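Side-chain contacts in pili retraction protein PilT (Thermus thermophilus, PDB 5FL3), which probably drives retraction of type IV pili as a P-loop ATPase of the secretion-ATPase family that binds and hydrolyses ATP: residues T297-V300 and R301-K305; V262-L265 and L266-L270; L304-E307 and E308-P311; T310-I313 and K314-M317. All coordinates share one frame; numbering follows the deposited sequence.

Contact 1. Residues T297-V300 and R301-K305; sequences TPYV and RELLK
L303 lies over one face of the Y299 ring, one turn further along helix 298-305. Its CD1 methyl is 4.1 Å from the centroid of the Y299 ring and 24° off the ring normal, a CH-pi contact displaced toward the rim, while L303 CD2 meets Y299 CE2 at 3.5 Å. Y299 reaches this position because its CG is anti to the backbone N (chi1 174°), so the ring is carried beside the carbonyl carbon, and Y299 OH has a weak hydrogen bond with Q312 NE2. The tightly packed part is the buried side: V300, L303 and L304 all touch I313 of helix 313-318, V300 CG1 approaches L304 CD1 to 3.8 Å, and the backbone bond from L304 N to V300 O is sound at 3.0 Å. On the solvent side P298 and E302 are exposed, and the bond from E302 N to P298 O is weak. R301 passes its CG along T297 O at 3.2 Å, and its guanidinium finds its partner in A267 of helix 259-269. At the helix start T297 OG1 accepts from V300 N at 3.1 Å, with an N-H...O angle of 163°. That bond makes T297 a threonine N-cap, and the pairs Y299/L303 and V300/L304 are the i to i+4 contacts of an amphipathic helix with one buried and one exposed face.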
# COMPACT_ATOMS: atom_id res chain seq x y z
N THR A 297 20.49 -10.27 -0.17
CA THR A 297 21.82 -10.67 0.27
C THR A 297 22.79 -10.69 -0.93
O THR A 297 22.35 -10.59 -2.09
CB THR A 297 21.77 -12.06 0.92
OG1 THR A 297 21.42 -13.03 -0.07
CG2 THR A 297 20.72 -12.08 2.02
N PRO A 298 24.11 -10.78 -0.66
CA PRO A 298 25.06 -10.94 -1.76
C PRO A 298 24.72 -12.11 -2.68
O PRO A 298 24.79 -11.98 -3.91
CB PRO A 298 26.38 -11.17 -1.04
CG PRO A 298 26.25 -10.37 0.24
CD PRO A 298 24.79 -10.48 0.62
N TYR A 299 24.34 -13.23 -2.08
CA TYR A 299 24.01 -14.40 -2.88
C TYR A 299 22.77 -14.12 -3.73
O TYR A 299 22.76 -14.43 -4.92
CB TYR A 299 23.81 -15.63 -1.98
CG TYR A 299 23.32 -16.85 -2.73
CD1 TYR A 299 24.19 -17.65 -3.48
CD2 TYR A 299 21.98 -17.21 -2.70
CE1 TYR A 299 23.72 -18.77 -4.18
CE2 TYR A 299 21.50 -18.31 -3.37
CZ TYR A 299 22.37 -19.09 -4.12
OH TYR A 299 21.85 -20.17 -4.79
N VAL A 300 21.74 -13.50 -3.14
CA VAL A 300 20.52 -13.20 -3.88
C VAL A 300 20.80 -12.27 -5.05
O VAL A 300 20.18 -12.37 -6.11
CB VAL A 300 19.45 -12.56 -2.96
CG1 VAL A 300 18.28 -12.00 -3.77
CG2 VAL A 300 18.96 -13.58 -1.95
N ARG A 301 21.77 -11.38 -4.87
CA ARG A 301 22.11 -10.43 -5.93
C ARG A 301 22.66 -11.15 -7.16
O ARG A 301 22.37 -10.76 -8.28
CB ARG A 301 23.11 -9.39 -5.41
CG ARG A 301 22.50 -8.43 -4.43
CD ARG A 301 23.38 -7.23 -4.14
NE ARG A 301 22.57 -6.13 -3.64
CZ ARG A 301 22.56 -5.70 -2.38
NH1 ARG A 301 23.37 -6.26 -1.47
NH2 ARG A 301 21.76 -4.70 -2.02
N GLU A 302 23.45 -12.20 -6.94
CA GLU A 302 23.93 -13.04 -8.02
C GLU A 302 22.77 -13.59 -8.83
O GLU A 302 22.76 -13.49 -10.05
CB GLU A 302 24.75 -14.21 -7.47
CG GLU A 302 25.94 -13.77 -6.68
CD GLU A 302 26.83 -12.87 -7.51
OE1 GLU A 302 26.89 -13.07 -8.75
OE2 GLU A 302 27.47 -11.96 -6.92
N LEU A 303 21.81 -14.16 -8.12
CA LEU A 303 20.61 -14.74 -8.70
C LEU A 303 19.85 -13.74 -9.57
O LEU A 303 19.39 -14.08 -10.67
CB LEU A 303 19.70 -15.27 -7.59
CG LEU A 303 19.93 -16.70 -7.10
CD1 LEU A 303 21.39 -17.13 -7.17
CD2 LEU A 303 19.39 -16.83 -5.69
N LEU A 304 19.71 -12.52 -9.05
CA LEU A 304 19.08 -11.42 -9.77
C LEU A 304 19.87 -11.06 -11.04
O LEU A 304 19.31 -10.89 -12.13
CB LEU A 304 18.97 -10.20 -8.85
CG LEU A 304 17.71 -9.96 -8.00
CD1 LEU A 304 17.20 -11.21 -7.36
CD2 LEU A 304 17.99 -8.92 -6.92
N LYS A 305 21.18 -10.95 -10.89
CA LYS A 305 22.01 -10.43 -11.96
C LYS A 305 22.14 -11.46 -13.10
O LYS A 305 22.38 -11.09 -14.25
CB LYS A 305 23.37 -10.02 -11.40
CG LYS A 305 24.43 -9.73 -12.43
CD LYS A 305 25.72 -9.24 -11.78
CE LYS A 305 26.86 -9.10 -12.82
NZ LYS A 305 26.75 -10.00 -14.04

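Contact 2. Residues V262-L265 and L266-L270; sequences VRVL and LAESL
The last turns of helix 259-269, where it runs into strand 270-280, bring S269 back onto the carbonyl of L265. S269 has its OG between the backbone N and the carbonyl carbon (chi1 44°), which directs the hydroxyl toward the preceding turn as a donor to L265 O. The modelled separation is very short, so this bond is doubtful in detail at the present resolution. S269 N makes a weak bond to the same oxygen, at 3.3 Å from L265 O, so both donors of S269 appear to be directed at one acceptor. Beside it, E268 is extended beyond CG and lies across V264: CG is 3.5 Å from V264 O, and OE2 is 4.1 Å from V264 CG1. The stronger partner of that carboxylate is Q229 of helix 218-230, whose NE2 bonds to OE2. The same helix meets L265 and L266 through L225. The backbone bond from E268 N to V264 O is 3.2 Å long, with an N-H...O angle of 152°. S269 ends the helix and L270 (psi 143°) begins strand 270-280, while S269 is backbone-bonded to L135 of strand 134-139: a direct helix-to-strand junction in the mixed sheet of the P-loop NTPase fold.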
# COMPACT_ATOMS: atom_id res chain seq x y z
N VAL A 262 19.34 -3.62 -16.99
CA VAL A 262 18.32 -3.54 -15.95
C VAL A 262 18.59 -4.54 -14.81
O VAL A 262 18.49 -4.18 -13.63
CB VAL A 262 16.91 -3.73 -16.57
CG1 VAL A 262 15.84 -3.46 -15.55
CG2 VAL A 262 16.73 -2.77 -17.73
N ARG A 263 18.98 -5.78 -15.13
CA ARG A 263 19.35 -6.74 -14.09
C ARG A 263 20.49 -6.24 -13.24
O ARG A 263 20.45 -6.33 -12.01
CB ARG A 263 19.75 -8.08 -14.68
CG ARG A 263 18.64 -8.80 -15.38
CD ARG A 263 18.94 -10.27 -15.45
NE ARG A 263 17.84 -10.94 -16.12
CZ ARG A 263 16.90 -11.63 -15.48
NH1 ARG A 263 16.97 -11.75 -14.15
NH2 ARG A 263 15.91 -12.20 -16.16
N VAL A 264 21.52 -5.72 -13.90
CA VAL A 264 22.66 -5.15 -13.19
C VAL A 264 22.16 -4.06 -12.25
O VAL A 264 22.44 -4.08 -11.06
CB VAL A 264 23.73 -4.59 -14.15
CG1 VAL A 264 24.72 -3.72 -13.39
CG2 VAL A 264 24.45 -5.74 -14.87
N LEU A 265 21.38 -3.15 -12.80
CA LEU A 265 20.80 -2.06 -12.02
C LEU A 265 19.92 -2.60 -10.91
O LEU A 265 20.03 -2.18 -9.75
CB LEU A 265 20.02 -1.11 -12.92
CG LEU A 265 19.41 0.13 -12.27
CD1 LEU A 265 20.46 0.99 -11.58
CD2 LEU A 265 18.66 0.94 -13.31
N LEU A 266 19.04 -3.55 -11.24
CA LEU A 266 18.14 -4.09 -10.23
C LEU A 266 18.91 -4.83 -9.13
O LEU A 266 18.69 -4.57 -7.94
CB LEU A 266 17.11 -5.00 -10.88
CG LEU A 266 16.06 -5.62 -9.94
CD1 LEU A 266 15.37 -4.59 -9.07
CD2 LEU A 266 15.05 -6.38 -10.75
N ALA A 267 19.84 -5.70 -9.51
CA ALA A 267 20.57 -6.50 -8.53
C ALA A 267 21.36 -5.65 -7.53
O ALA A 267 21.39 -5.98 -6.34
CB ALA A 267 21.51 -7.47 -9.24
N GLU A 268 21.98 -4.56 -7.98
CA GLU A 268 22.87 -3.85 -7.06
C GLU A 268 22.10 -2.91 -6.12
O GLU A 268 22.51 -2.73 -4.96
CB GLU A 268 23.96 -3.10 -7.84
CG GLU A 268 23.53 -1.87 -8.64
CD GLU A 268 24.71 -1.21 -9.37
OE1 GLU A 268 25.81 -1.08 -8.77
OE2 GLU A 268 24.55 -0.83 -10.55
N SER A 269 20.98 -2.36 -6.58
CA SER A 269 20.20 -1.42 -5.76
C SER A 269 19.01 -2.02 -4.95
O SER A 269 18.49 -1.37 -4.05
CB SER A 269 19.67 -0.29 -6.65
OG SER A 269 19.17 -0.81 -7.87
N LEU A 270 18.60 -3.25 -5.23
CA LEU A 270 17.52 -3.87 -4.45
C LEU A 270 17.96 -4.20 -3.02
O LEU A 270 19.11 -4.59 -2.80
CB LEU A 270 17.01 -5.14 -5.14
CG LEU A 270 15.71 -5.74 -4.61
CD1 LEU A 270 14.60 -4.70 -4.61
CD2 LEU A 270 15.28 -6.96 -5.41

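Contact 3. Residues L304-E307 and E308-P311; sequences LKDE and EKTP. Unlike the reference sequence in segment 308-311: T310 (reference Met).
D306 turns its carboxylate toward the chain ahead with CG anti to the backbone N (chi1 -169°), and T310 places OG1 opposite its own carbonyl carbon, beside the backbone N (chi1 -67°), which puts the hydroxyl next to the backbone oxygens of D306 and L303. D306 OD1 accepts from E308 N at 3.1 Å; the donor stands above the carboxylate plane, 44° out of it. A side-chain oxygen bonded to the amide two residues on is an Asx turn. It lies within a beta turn over 306-309, in which K309 N donates to D306 O at 3.1 Å; the backbone torsions of E307 and E308 fit type I. T310 OG1 also comes to 2.9 Å of D306 O, but its single proton has a rival acceptor in L303 O, the stronger partner, so the sharing is not settled. K309 offers methylenes to the carboxylate: CD is 3.4 Å from D306 OD2, whereas the bend at chi3 leads the amine away, leaving NZ 5.6 Å from D306 OD2, without a salt bridge. E308 OE1 lies 4.3 Å from D306 OD1, a close pair of like charges that would probably be mildly unfavourable. The bend links helix 298-305 to helix 313-318: R263 of helix 259-269 touches E307 and T310, while W244 of helix 243-251 meets T310 and P311.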
# COMPACT_ATOMS: atom_id res chain seq x y z
N LEU A 304 19.71 -12.52 -9.05
CA LEU A 304 19.08 -11.42 -9.77
C LEU A 304 19.87 -11.06 -11.04
O LEU A 304 19.31 -10.89 -12.13
CB LEU A 304 18.97 -10.20 -8.85
CG LEU A 304 17.71 -9.96 -8.00
CD1 LEU A 304 17.20 -11.21 -7.36
CD2 LEU A 304 17.99 -8.92 -6.92
N LYS A 305 21.18 -10.95 -10.89
CA LYS A 305 22.01 -10.43 -11.96
C LYS A 305 22.14 -11.46 -13.10
O LYS A 305 22.38 -11.09 -14.25
CB LYS A 305 23.37 -10.02 -11.40
CG LYS A 305 24.43 -9.73 -12.43
CD LYS A 305 25.72 -9.24 -11.78
CE LYS A 305 26.86 -9.10 -12.82
NZ LYS A 305 26.75 -10.00 -14.04
N ASP A 306 21.93 -12.73 -12.77
CA ASP A 306 22.04 -13.83 -13.72
C ASP A 306 20.69 -14.46 -14.04
O ASP A 306 20.10 -15.11 -13.18
CB ASP A 306 22.99 -14.90 -13.17
CG ASP A 306 23.38 -15.97 -14.22
OD1 ASP A 306 22.67 -16.12 -15.25
OD2 ASP A 306 24.41 -16.65 -14.00
N GLU A 307 20.22 -14.31 -15.27
CA GLU A 307 18.90 -14.80 -15.66
C GLU A 307 18.69 -16.32 -15.46
O GLU A 307 17.57 -16.77 -15.19
CB GLU A 307 18.62 -14.44 -17.12
CG GLU A 307 17.49 -15.22 -17.74
CD GLU A 307 17.07 -14.66 -19.08
OE1 GLU A 307 17.75 -13.75 -19.60
OE2 GLU A 307 16.04 -15.14 -19.62
N GLU A 308 19.76 -17.10 -15.56
CA GLU A 308 19.66 -18.55 -15.44
C GLU A 308 19.52 -18.98 -13.98
O GLU A 308 18.96 -20.04 -13.69
CB GLU A 308 20.88 -19.23 -16.07
CG GLU A 308 20.94 -19.07 -17.58
CD GLU A 308 22.30 -19.43 -18.13
OE1 GLU A 308 23.18 -19.84 -17.34
OE2 GLU A 308 22.50 -19.29 -19.36
N LYS A 309 20.02 -18.17 -13.06
CA LYS A 309 19.98 -18.53 -11.65
C LYS A 309 18.84 -17.83 -10.91
O LYS A 309 18.70 -17.97 -9.70
CB LYS A 309 21.33 -18.21 -10.98
CG LYS A 309 22.56 -18.64 -11.79
CD LYS A 309 23.88 -18.30 -11.08
CE LYS A 309 24.34 -19.45 -10.16
NZ LYS A 309 25.18 -19.00 -9.00
N THR A 310 18.02 -17.08 -11.65
CA THR A 310 16.99 -16.24 -11.03
C THR A 310 15.86 -17.04 -10.38
O THR A 310 15.39 -16.67 -9.30
CB THR A 310 16.39 -15.25 -12.05
OG1 THR A 310 17.39 -14.30 -12.43
CG2 THR A 310 15.22 -14.50 -11.44
N PRO A 311 15.41 -18.14 -11.01
CA PRO A 311 14.39 -18.90 -10.27
C PRO A 311 14.90 -19.53 -8.96
O PRO A 311 14.08 -19.83 -8.09
CB PRO A 311 13.97 -19.97 -11.28
CG PRO A 311 14.22 -19.34 -12.61
CD PRO A 311 15.49 -18.57 -12.41

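Contact 4. Residues T310-I313 and K314-M317; sequences TPQI and KEAM. Unlike the reference sequence in segment 310-313: T310 (reference Met).
M317 folds its terminal methyl over the I313 side chain, CE standing 3.7 Å from I313 CG2. The bend at the thioether (chi3 -70°) turns that methyl back toward the preceding turn, and it also comes to 3.4 Å of I313 O. Both side chains are buried, and both touch L294 of strand 287-295; I313 also meets V300, L303 and L304 of helix 298-305. Backbone bonds mark the start of helix 313-318. Q312 occupies the N-cap position, and its carbonyl O accepts from A316 N at 3.3 Å, from 39° above the carbonyl plane. One residue earlier, P311 O receives K314 N at 3.1 Å with an N-H...O angle of 161°. One residue on from the A316 bond, M317 N donates to I313 O at 2.9 Å, while A316 CB packs alongside that same oxygen at 3.3 Å. E315, bent at chi2, brings OE1 near Q312 CA and P311 O without a hydrogen bond to that oxygen. The chemistry divides by face: I313 and M317 turn an apolar side to the protein interior, while K314 NZ forms a salt bridge with E355 OE1, consistent with a helix held on one side by apolar packing and joined elsewhere by a charged link.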
# COMPACT_ATOMS: atom_id res chain seq x y z
N THR A 310 18.02 -17.08 -11.65
CA THR A 310 16.99 -16.24 -11.03
C THR A 310 15.86 -17.04 -10.38
O THR A 310 15.39 -16.67 -9.30
CB THR A 310 16.39 -15.25 -12.05
OG1 THR A 310 17.39 -14.30 -12.43
CG2 THR A 310 15.22 -14.50 -11.44
N PRO A 311 15.41 -18.14 -11.01
CA PRO A 311 14.39 -18.90 -10.27
C PRO A 311 14.90 -19.53 -8.96
O PRO A 311 14.08 -19.83 -8.09
CB PRO A 311 13.97 -19.97 -11.28
CG PRO A 311 14.22 -19.34 -12.61
CD PRO A 311 15.49 -18.57 -12.41
N GLN A 312 16.21 -19.67 -8.80
CA GLN A 312 16.80 -20.12 -7.54
C GLN A 312 16.55 -19.15 -6.40
O GLN A 312 17.16 -19.24 -5.33
CB GLN A 312 18.31 -20.33 -7.69
CG GLN A 312 18.70 -21.58 -8.46
CD GLN A 312 20.17 -21.57 -8.84
OE1 GLN A 312 20.52 -21.85 -9.99
NE2 GLN A 312 21.05 -21.24 -7.88
N ILE A 313 15.66 -18.20 -6.65
CA ILE A 313 15.23 -17.25 -5.66
C ILE A 313 14.31 -17.95 -4.67
O ILE A 313 14.36 -17.69 -3.46
CB ILE A 313 14.56 -16.01 -6.36
CG1 ILE A 313 15.05 -14.73 -5.71
CG2 ILE A 313 13.05 -16.11 -6.44
CD1 ILE A 313 16.57 -14.64 -5.69
N LYS A 314 13.51 -18.90 -5.18
CA LYS A 314 12.61 -19.71 -4.36
C LYS A 314 13.38 -20.39 -3.24
O LYS A 314 13.06 -20.25 -2.06
CB LYS A 314 11.92 -20.76 -5.23
CG LYS A 314 10.89 -21.61 -4.49
CD LYS A 314 10.01 -22.37 -5.47
CE LYS A 314 10.58 -23.73 -5.83
NZ LYS A 314 10.22 -24.76 -4.82
N GLU A 315 14.41 -21.13 -3.63
CA GLU A 315 15.19 -21.92 -2.71
C GLU A 315 15.87 -20.98 -1.71
O GLU A 315 15.91 -21.26 -0.51
CB GLU A 315 16.19 -22.80 -3.48
CG GLU A 315 15.53 -23.89 -4.39
CD GLU A 315 15.03 -23.39 -5.78
OE1 GLU A 315 15.16 -22.19 -6.10
OE2 GLU A 315 14.48 -24.20 -6.56
N ALA A 316 16.36 -19.85 -2.21
CA ALA A 316 17.03 -18.85 -1.40
C ALA A 316 16.15 -18.33 -0.28
O ALA A 316 16.60 -18.14 0.86
CB ALA A 316 17.47 -17.69 -2.27
N MET A 317 14.88 -18.09 -0.60
CA MET A 317 13.92 -17.62 0.38
C MET A 317 13.58 -18.69 1.42
O MET A 317 13.57 -18.43 2.63
CB MET A 317 12.64 -17.14 -0.33
CG MET A 317 12.71 -15.68 -0.76
SD MET A 317 11.25 -15.10 -1.63
CE MET A 317 11.43 -16.00 -3.17

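How the contacts relate
Contacts 1, 3 and 4 follow one another along the chain, contact 3 overlapping both: it shares L304 and K305 with contact 1 and T310 and P311 with contact 4, and successive centres are about 8 and 9 Å apart. Contact 2, on the preceding helix 259-269, lies with its centre about 9 Å from that of contact 1 but about 16 Å from that of contact 4. R263 NH1 to L304 O, at 3.2 Å and probably a hydrogen bond, ties contact 2 to both contacts 1 and 3. All four lie away from the ADP pocket, although strand 270-280, which follows contact 2, carries pocket residue L278.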